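Local structure of galectin (Xenopus laevis, 3WUC) at residues Met3-Asp8 with Ile47-Pro52; Asn33-Asp38 with Ser88-Ile93. The protein binds lactose and probably recognises related beta-galactosides, and may bind laminin. All coordinates share one frame; numbering follows the deposited sequence. Where two conformers were deposited one is given.

How the interactions relate
Residues 3-8 come first in the chain and lead into strand 7-12. Segment 33-38 follows, running into strand 36-39. Segment 47-52 lies on the next strand, 45-53, and closes interaction 1 over the 38 residues after Asp8. Segment 88-93 comes last and closes interaction 2 over the 49 residues after Asp38. The two loops cross, because the segments alternate along the chain. Interaction 1 lays the loop before strand 7-12 against strand 45-53 of the sheet that carries the sugar. Interaction 2 ties that sheet to the five-stranded sheet behind it. Strands 36-39 and 45-53 are neighbours, so the contacts touch, and both reach the same galactose.

Interaction 1. Residues Met3-Asp8 with Ile47-Pro52; sequences MDMEPD and ICHCNP. With GAL (beta-D-galactopyranose), chain D.
The imidazole of His49 takes both Met5 and the galactose at its edge, each near the ring plane. Met5 CE lies 4.5 Å from His49 CE1. GAL O4 lies 2.8 Å from His49 NE2 in a hydrogen bond with an angle of 148°; either partner could be the donor. The ring of Trp73 also meets the imidazole, with the two planes inclined to each other. On the other side-chain nitrogen, ND1 bonds to Asp38 OD1, which should fix the rotation of the ring. The first torsion of His49 sets CG anti to the backbone N (chi1 165°) and carries the ring toward the sugar.

The carboxamide of Asn51 is held at both ends. Its ND2 bonds to the carbonyl of Phe35 and lies 3.9 Å from Met5 SD, a packing contact. Its OD1 accepts from Arg34 and Arg53 and sits 3.1 Å from GAL O4. Met5 comes to Asn51 at a slant, and the bend at its chi3 (-71°) brings CE near His49.

Strand 45-53 runs between strands 36-39 and 62-69 in the sugar-binding sheet. Met5 belongs to the loop before strand 7-12, which pairs with strand 120-127. Its side chain rests on Ala36 and Asn127, and so passes over strand 36-39 to reach strand 45-53.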
ATOM      1  N   MET B   3     -26.619  20.604   1.816  1.00 33.92           N
ATOM      2  CA  MET B   3     -27.337  19.322   1.505  1.00 30.71           C
ATOM      3  C   MET B   3     -26.647  18.544   0.379  1.00 30.61           C
ATOM      4  O   MET B   3     -26.918  17.327   0.222  1.00 27.94           O
ATOM      5  CB  MET B   3     -28.846  19.503   1.242  1.00 30.54           C
ATOM      6  CG  MET B   3     -29.565  20.018   2.454  1.00 32.52           C
ATOM      7  SD  MET B   3     -29.508  18.789   3.797  1.00 40.49           S
ATOM      8  CE  MET B   3     -31.036  17.948   3.315  1.00 42.54           C
ATOM      9  N   ASP B   4     -25.753  19.228  -0.354  1.00 28.37           N
ATOM     10  CA  ASP B   4     -24.975  18.627  -1.411  1.00 25.47           C
ATOM     11  C   ASP B   4     -23.568  18.412  -0.790  1.00 24.55           C
ATOM     12  O   ASP B   4     -23.025  19.254  -0.100  1.00 27.50           O
ATOM     13  CB  ASP B   4     -24.866  19.441  -2.693  1.00 27.56           C
ATOM     14  CG  ASP B   4     -25.920  19.083  -3.677  1.00 42.63           C
ATOM     15  OD1 ASP B   4     -26.043  17.886  -4.007  1.00 47.86           O
ATOM     16  OD2 ASP B   4     -26.662  19.992  -4.098  1.00 53.60           O
ATOM     17  N   MET B   5     -22.971  17.297  -1.188  1.00 22.63           N
ATOM     18  CA  MET B   5     -21.582  17.063  -0.891  1.00 22.25           C
ATOM     19  C   MET B   5     -20.684  17.715  -1.957  1.00 23.90           C
ATOM     20  O   MET B   5     -21.129  17.915  -3.101  1.00 23.85           O
ATOM     21  CB  MET B   5     -21.395  15.559  -0.924  1.00 21.26           C
ATOM     22  CG  MET B   5     -22.219  14.819   0.165  1.00 20.21           C
ATOM     23  SD  MET B   5     -22.056  13.031   0.197  1.00 19.83           S
ATOM     24  CE  MET B   5     -22.950  12.639  -1.335  1.00 18.00           C
ATOM     25  N   GLU B   6     -19.459  18.068  -1.570  1.00 22.06           N
ATOM     26  CA  GLU B   6     -18.437  18.486  -2.511  1.00 24.08           C
ATOM     27  C   GLU B   6     -17.949  17.237  -3.318  1.00 26.21           C
ATOM     28  O   GLU B   6     -17.604  16.200  -2.733  1.00 22.41           O
ATOM     29  CB  GLU B   6     -17.294  19.146  -1.792  1.00 28.09           C
ATOM     30  CG  GLU B   6     -16.168  19.542  -2.744  1.00 36.72           C
ATOM     31  CD  GLU B   6     -14.914  19.990  -2.031  1.00 43.08           C
ATOM     32  OE1 GLU B   6     -14.688  21.226  -1.929  1.00 52.84           O
ATOM     33  OE2 GLU B   6     -14.140  19.091  -1.603  1.00 44.81           O
ATOM     34  N   PRO B   7     -17.955  17.290  -4.657  1.00 22.82           N
ATOM     35  CA  PRO B   7     -17.347  16.222  -5.445  1.00 23.88           C
ATOM     36  C   PRO B   7     -15.862  16.113  -5.139  1.00 25.09           C
ATOM     37  O   PRO B   7     -15.147  17.134  -4.880  1.00 32.48           O
ATOM     38  CB  PRO B   7     -17.653  16.605  -6.879  1.00 25.70           C
ATOM     39  CG  PRO B   7     -17.950  18.037  -6.838  1.00 28.33           C
ATOM     40  CD  PRO B   7     -18.558  18.336  -5.515  1.00 25.00           C
ATOM     41  N   ASP B   8     -15.404  14.897  -4.976  1.00 18.96           N
ATOM     42  CA  ASP B   8     -13.935  14.617  -4.885  0.50 17.95           C
ATOM     43  C   ASP B   8     -13.681  13.803  -6.167  1.00 17.62           C
ATOM     44  O   ASP B   8     -14.321  13.963  -7.220  1.00 17.53           O
ATOM     45  CB  ASP B   8     -13.462  13.824  -3.604  0.50 17.92           C
ATOM     46  CG  ASP B   8     -11.839  13.805  -3.384  0.50 17.63           C
ATOM     47  OD1 ASP B   8     -11.292  14.857  -2.957  0.50 22.36           O
ATOM     48  OD2 ASP B   8     -11.162  12.725  -3.613  0.50 14.61           O
ATOM     49  N   ILE B  47     -24.741   0.913  -8.556  1.00 13.66           N
ATOM     50  CA  ILE B  47     -25.058  -0.367  -7.914  1.00 13.15           C
ATOM     51  C   ILE B  47     -24.855  -0.249  -6.411  1.00 12.92           C
ATOM     52  O   ILE B  47     -25.536  -1.014  -5.703  1.00 14.76           O
ATOM     53  CB  ILE B  47     -24.247  -1.568  -8.505  1.00 14.51           C
ATOM     54  CG1 ILE B  47     -24.867  -2.891  -8.239  1.00 16.46           C
ATOM     55  CG2 ILE B  47     -22.759  -1.499  -8.137  1.00 17.34           C
ATOM     56  CD1 ILE B  47     -26.147  -3.113  -9.029  1.00 17.22           C
ATOM     57  N   CYS B  48     -23.982   0.653  -5.959  1.00 12.62           N
ATOM     58  CA  CYS B  48     -23.839   0.866  -4.537  1.00 14.66           C
ATOM     59  C   CYS B  48     -23.426   2.284  -4.242  1.00 14.18           C
ATOM     60  O   CYS B  48     -22.336   2.702  -4.608  1.00 14.73           O
ATOM     61  CB  CYS B  48     -22.832  -0.145  -3.979  1.00 15.87           C
ATOM     62  SG  CYS B  48     -22.713  -0.034  -2.143  1.00 18.38           S
ATOM     63  N   HIS B  49     -24.310   3.039  -3.607  1.00 12.31           N
ATOM     64  CA  HIS B  49     -24.027   4.341  -3.018  1.00 12.52           C
ATOM     65  C   HIS B  49     -23.898   4.133  -1.528  1.00 13.35           C
ATOM     66  O   HIS B  49     -24.850   3.686  -0.934  1.00 14.36           O
ATOM     67  CB  HIS B  49     -25.215   5.268  -3.311  1.00 14.50           C
ATOM     68  CG  HIS B  49     -25.298   6.547  -2.518  1.00 13.49           C
ATOM     69  ND1 HIS B  49     -24.477   7.641  -2.693  1.00 14.63           N
ATOM     70  CD2 HIS B  49     -26.219   6.969  -1.607  1.00 14.38           C
ATOM     71  CE1 HIS B  49     -24.861   8.641  -1.939  1.00 14.07           C
ATOM     72  NE2 HIS B  49     -25.930   8.263  -1.279  1.00 14.79           N
ATOM     73  N   CYS B  50     -22.696   4.311  -0.965  1.00 12.81           N
ATOM     74  CA  CYS B  50     -22.403   4.045   0.466  1.00 12.90           C
ATOM     75  C   CYS B  50     -22.190   5.399   1.082  1.00 12.70           C
ATOM     76  O   CYS B  50     -21.221   6.075   0.824  1.00 13.63           O
ATOM     77  CB  CYS B  50     -21.146   3.196   0.544  1.00 12.77           C
ATOM     78  SG  CYS B  50     -20.650   2.874   2.235  1.00 17.34           S
ATOM     79  N   ASN B  51     -23.157   5.799   1.928  1.00 13.13           N
ATOM     80  CA  ASN B  51     -23.275   7.113   2.382  1.00 12.99           C
ATOM     81  C   ASN B  51     -23.335   7.245   3.934  1.00 13.27           C
ATOM     82  O   ASN B  51     -24.395   7.417   4.530  1.00 13.88           O
ATOM     83  CB  ASN B  51     -24.495   7.775   1.740  1.00 13.94           C
ATOM     84  CG  ASN B  51     -24.639   9.292   2.000  1.00 15.08           C
ATOM     85  OD1 ASN B  51     -25.839   9.750   2.061  1.00 16.62           O
ATOM     86  ND2 ASN B  51     -23.564  10.066   2.183  1.00 16.39           N
ATOM     87  N   PRO B  52     -22.190   7.147   4.597  1.00 14.18           N
ATOM     88  CA  PRO B  52     -22.256   7.421   6.020  1.00 15.30           C
ATOM     89  C   PRO B  52     -22.640   8.867   6.316  1.00 14.79           C
ATOM     90  O   PRO B  52     -22.118   9.799   5.761  1.00 13.04           O
ATOM     91  CB  PRO B  52     -20.829   7.087   6.490  1.00 14.93           C
ATOM     92  CG  PRO B  52     -20.202   6.187   5.431  1.00 14.78           C
ATOM     93  CD  PRO B  52     -20.846   6.774   4.163  1.00 13.90           C
TER
HETATM   94  C1  GAL D   2     -30.985  11.530  -0.670  1.00 19.27           C
HETATM   95  C2  GAL D   2     -29.739  12.367  -0.780  1.00 20.31           C
HETATM   96  C3  GAL D   2     -28.808  11.801  -1.829  1.00 17.04           C
HETATM   97  C4  GAL D   2     -28.578  10.320  -1.550  1.00 15.41           C
HETATM   98  C5  GAL D   2     -29.951   9.620  -1.431  1.00 16.25           C
HETATM   99  C6  GAL D   2     -29.756   8.152  -1.116  1.00 16.12           C
HETATM  100  O2  GAL D   2     -30.166  13.678  -1.228  1.00 25.68           O
HETATM  101  O3  GAL D   2     -27.648  12.576  -1.956  1.00 19.01           O
HETATM  102  O4  GAL D   2     -27.743  10.154  -0.376  1.00 16.03           O
HETATM  103  O5  GAL D   2     -30.658  10.209  -0.352  1.00 17.42           O
HETATM  104  O6  GAL D   2     -30.985   7.473  -0.911  1.00 17.86           O

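Interaction 2. Residues Asn33-Asp38 with Ser88-Ile93; sequences NRFAVD and SETMLI. With GAL (beta-D-galactopyranose), chain D.
The apolar core between the two sheets of the beta-sandwich is filled here by Phe35 and Val37 on one side and by Thr90 and Leu92 on the other. Leu92 CD1 is the shared point. It lies 4.0 Å from Val37 CG2 and 4.2 Å from Phe35 CE2. Val37 and Leu92 lie alongside each other, pointing opposite ways, whereas Phe35 and Leu92 meet at a slant. Thr90 comes at Phe35 from the opposite direction and offers its methyl, with CG2 4.2 Å from Phe35 CZ. The first torsion of Thr90 turns OG1 away from the backbone N and places CG2 between N and the carbonyl carbon, where it meets the ring.

This is face-to-face packing of a galectin sandwich, with no hydrogen bond between the segments. Strand 36-39 belongs to the sugar-binding sheet and strand 89-96 to the five-stranded sheet. The CA atoms of Val37 and Leu92 are 8.5 Å apart. Phe84 adds an edge-to-face ring contact to Phe35, and Ile28 and Ile129 pack on it too.

Arg34, in the loop just before strand 36-39, reaches the sugar-binding face, away from the core. Its chain is extended from CG to NE and presents the guanidinium edge to the galactose, with GAL O3 in plane. Arg34 NH1 and NH2 both donate to GAL O3, each at 3.0 Å. The two bonds are similarly bent, at 147° and 145°. A weak bond runs from Arg34 NH1 to GAL O4 at 2.9 Å, bent to 122°. Tyr56 makes a cation-pi contact with Arg34, and the carbonyl of Met3 takes a further bond from NH2.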
ATOM      1  N   ASN B  33     -21.224  16.916   7.102  1.00 19.35           N
ATOM      2  CA  ASN B  33     -22.420  16.246   7.526  1.00 18.72           C
ATOM      3  C   ASN B  33     -22.543  14.769   7.105  1.00 18.34           C
ATOM      4  O   ASN B  33     -23.326  14.025   7.598  1.00 17.94           O
ATOM      5  CB  ASN B  33     -23.670  17.055   7.186  1.00 22.56           C
ATOM      6  CG  ASN B  33     -23.853  17.305   5.715  1.00 23.42           C
ATOM      7  OD1 ASN B  33     -23.088  16.860   4.827  1.00 26.01           O
ATOM      8  ND2 ASN B  33     -24.842  18.147   5.425  1.00 27.72           N
ATOM      9  N   ARG B  34     -21.830  14.419   6.024  1.00 16.87           N
ATOM     10  CA  ARG B  34     -21.963  13.110   5.407  1.00 16.52           C
ATOM     11  C   ARG B  34     -20.882  13.027   4.329  1.00 16.37           C
ATOM     12  O   ARG B  34     -20.341  14.066   3.856  1.00 17.06           O
ATOM     13  CB  ARG B  34     -23.360  12.908   4.810  1.00 17.07           C
ATOM     14  CG  ARG B  34     -23.632  13.717   3.566  1.00 17.52           C
ATOM     15  CD  ARG B  34     -25.016  13.417   3.102  1.00 18.66           C
ATOM     16  NE  ARG B  34     -25.397  14.164   1.912  1.00 17.71           N
ATOM     17  CZ  ARG B  34     -25.930  13.648   0.834  1.00 17.02           C
ATOM     18  NH1 ARG B  34     -26.232  12.356   0.658  1.00 17.88           N
ATOM     19  NH2 ARG B  34     -26.258  14.532  -0.153  1.00 19.47           N
ATOM     20  N   PHE B  35     -20.571  11.780   3.964  1.00 15.02           N
ATOM     21  CA  PHE B  35     -19.659  11.509   2.837  1.00 14.10           C
ATOM     22  C   PHE B  35     -20.107  10.294   2.104  1.00 12.93           C
ATOM     23  O   PHE B  35     -20.907   9.476   2.572  1.00 14.29           O
ATOM     24  CB  PHE B  35     -18.197  11.413   3.306  1.00 15.39           C
ATOM     25  CG  PHE B  35     -17.800  10.113   3.985  1.00 16.44           C
ATOM     26  CD1 PHE B  35     -18.040   9.931   5.309  1.00 16.08           C
ATOM     27  CD2 PHE B  35     -17.208   9.125   3.253  1.00 16.13           C
ATOM     28  CE1 PHE B  35     -17.628   8.733   5.949  1.00 15.46           C
ATOM     29  CE2 PHE B  35     -16.853   7.913   3.825  1.00 17.58           C
ATOM     30  CZ  PHE B  35     -17.072   7.731   5.152  1.00 15.85           C
ATOM     31  N   ALA B  36     -19.644  10.059   0.887  1.00 12.60           N
ATOM     32  CA  ALA B  36     -20.065   8.918   0.140  1.00 13.26           C
ATOM     33  C   ALA B  36     -18.987   8.375  -0.743  1.00 13.70           C
ATOM     34  O   ALA B  36     -18.152   9.176  -1.276  1.00 14.12           O
ATOM     35  CB  ALA B  36     -21.262   9.254  -0.771  1.00 13.32           C
ATOM     36  N   VAL B  37     -19.054   7.067  -0.942  1.00 11.57           N
ATOM     37  CA  VAL B  37     -18.306   6.370  -2.006  1.00 14.02           C
ATOM     38  C   VAL B  37     -19.344   5.628  -2.827  1.00 13.40           C
ATOM     39  O   VAL B  37     -20.214   4.921  -2.333  1.00 14.43           O
ATOM     40  CB  VAL B  37     -17.267   5.348  -1.457  1.00 13.69           C
ATOM     41  CG1 VAL B  37     -16.546   4.707  -2.645  1.00 15.92           C
ATOM     42  CG2 VAL B  37     -16.267   6.029  -0.577  1.00 15.26           C
ATOM     43  N   ASP B  38     -19.347   5.906  -4.138  1.00 13.95           N
ATOM     44  CA  ASP B  38     -20.316   5.407  -5.079  1.00 14.87           C
ATOM     45  C   ASP B  38     -19.658   4.530  -6.113  1.00 14.26           C
ATOM     46  O   ASP B  38     -18.551   4.805  -6.629  1.00 15.56           O
ATOM     47  CB  ASP B  38     -20.930   6.541  -5.894  1.00 15.14           C
ATOM     48  CG  ASP B  38     -21.730   7.519  -5.081  1.00 18.19           C
ATOM     49  OD1 ASP B  38     -22.329   7.125  -4.032  1.00 17.10           O
ATOM     50  OD2 ASP B  38     -21.799   8.694  -5.490  1.00 20.92           O
ATOM     51  N   SER B  88     -10.941  12.618   9.827  1.00 18.74           N
ATOM     52  CA  SER B  88     -10.009  11.510   9.920  1.00 18.78           C
ATOM     53  C   SER B  88      -9.936  10.654   8.641  1.00 19.02           C
ATOM     54  O   SER B  88     -10.825  10.680   7.755  1.00 17.16           O
ATOM     55  CB  SER B  88     -10.356  10.563  11.039  1.00 19.25           C
ATOM     56  OG  SER B  88     -10.246  11.217  12.310  1.00 25.85           O
ATOM     57  N   GLU B  89      -8.879   9.890   8.551  1.00 17.79           N
ATOM     58  CA  GLU B  89      -8.781   8.863   7.532  1.00 16.98           C
ATOM     59  C   GLU B  89      -9.757   7.729   7.777  1.00 16.59           C
ATOM     60  O   GLU B  89     -10.213   7.441   8.901  1.00 17.87           O
ATOM     61  CB  GLU B  89      -7.363   8.322   7.370  1.00 22.22           C
ATOM     62  CG  GLU B  89      -6.228   9.327   7.288  1.00 27.65           C
ATOM     63  CD  GLU B  89      -4.903   8.673   6.895  1.00 28.92           C
ATOM     64  OE1 GLU B  89      -4.829   7.410   6.638  1.00 35.06           O
ATOM     65  OE2 GLU B  89      -3.966   9.484   6.729  1.00 36.19           O
ATOM     66  N   THR B  90     -10.174   7.067   6.679  1.00 16.80           N
ATOM     67  CA  THR B  90     -11.010   5.944   6.741  1.00 15.40           C
ATOM     68  C   THR B  90     -10.690   5.023   5.571  1.00 14.84           C
ATOM     69  O   THR B  90      -9.955   5.405   4.661  1.00 15.65           O
ATOM     70  CB  THR B  90     -12.502   6.266   6.798  1.00 14.39           C
ATOM     71  OG1 THR B  90     -13.248   5.113   7.114  1.00 16.56           O
ATOM     72  CG2 THR B  90     -13.003   6.726   5.408  1.00 17.23           C
ATOM     73  N   MET B  91     -11.131   3.823   5.637  1.00 14.66           N
ATOM     74  CA  MET B  91     -10.937   2.809   4.576  1.00 15.79           C
ATOM     75  C   MET B  91     -12.223   2.013   4.415  1.00 16.38           C
ATOM     76  O   MET B  91     -12.790   1.533   5.385  1.00 16.54           O
ATOM     77  CB  MET B  91      -9.781   1.851   4.882  1.00 17.42           C
ATOM     78  CG  MET B  91      -9.571   0.857   3.812  1.00 18.74           C
ATOM     79  SD  MET B  91      -8.038  -0.069   4.078  1.00 27.16           S
ATOM     80  CE  MET B  91      -8.435  -0.928   5.550  1.00 29.08           C
ATOM     81  N   LEU B  92     -12.710   1.878   3.160  1.00 15.02           N
ATOM     82  CA  LEU B  92     -13.835   1.040   2.826  1.00 14.83           C
ATOM     83  C   LEU B  92     -13.426   0.073   1.737  1.00 14.98           C
ATOM     84  O   LEU B  92     -12.738   0.496   0.790  1.00 14.52           O
ATOM     85  CB  LEU B  92     -15.043   1.921   2.351  1.00 15.85           C
ATOM     86  CG  LEU B  92     -15.687   2.837   3.429  1.00 16.94           C
ATOM     87  CD1 LEU B  92     -16.636   3.854   2.770  1.00 18.90           C
ATOM     88  CD2 LEU B  92     -16.508   1.954   4.328  1.00 17.47           C
ATOM     89  N   ILE B  93     -13.784  -1.178   1.857  1.00 13.90           N
ATOM     90  CA  ILE B  93     -13.430  -2.195   0.861  1.00 13.79           C
ATOM     91  C   ILE B  93     -14.754  -2.764   0.330  1.00 15.69           C
ATOM     92  O   ILE B  93     -15.659  -3.083   1.080  1.00 15.53           O
ATOM     93  CB  ILE B  93     -12.529  -3.291   1.443  1.00 16.72           C
ATOM     94  CG1 ILE B  93     -11.264  -2.633   1.914  1.00 16.61           C
ATOM     95  CG2 ILE B  93     -12.270  -4.304   0.395  1.00 17.59           C
ATOM     96  CD1 ILE B  93     -10.404  -3.628   2.668  1.00 19.20           C
TER
HETATM   97  C1  GAL D   2     -30.985  11.530  -0.670  1.00 19.27           C
HETATM   98  C2  GAL D   2     -29.739  12.367  -0.780  1.00 20.31           C
HETATM   99  C3  GAL D   2     -28.808  11.801  -1.829  1.00 17.04           C
HETATM  100  C4  GAL D   2     -28.578  10.320  -1.550  1.00 15.41           C
HETATM  101  C5  GAL D   2     -29.951   9.620  -1.431  1.00 16.25           C
HETATM  102  C6  GAL D   2     -29.756   8.152  -1.116  1.00 16.12           C
HETATM  103  O2  GAL D   2     -30.166  13.678  -1.228  1.00 25.68           O
HETATM  104  O3  GAL D   2     -27.648  12.576  -1.956  1.00 19.01           O
HETATM  105  O4  GAL D   2     -27.743  10.154  -0.376  1.00 16.03           O
HETATM  106  O5  GAL D   2     -30.658  10.209  -0.352  1.00 17.42           O
HETATM  107  O6  GAL D   2     -30.985   7.473  -0.911  1.00 17.86           O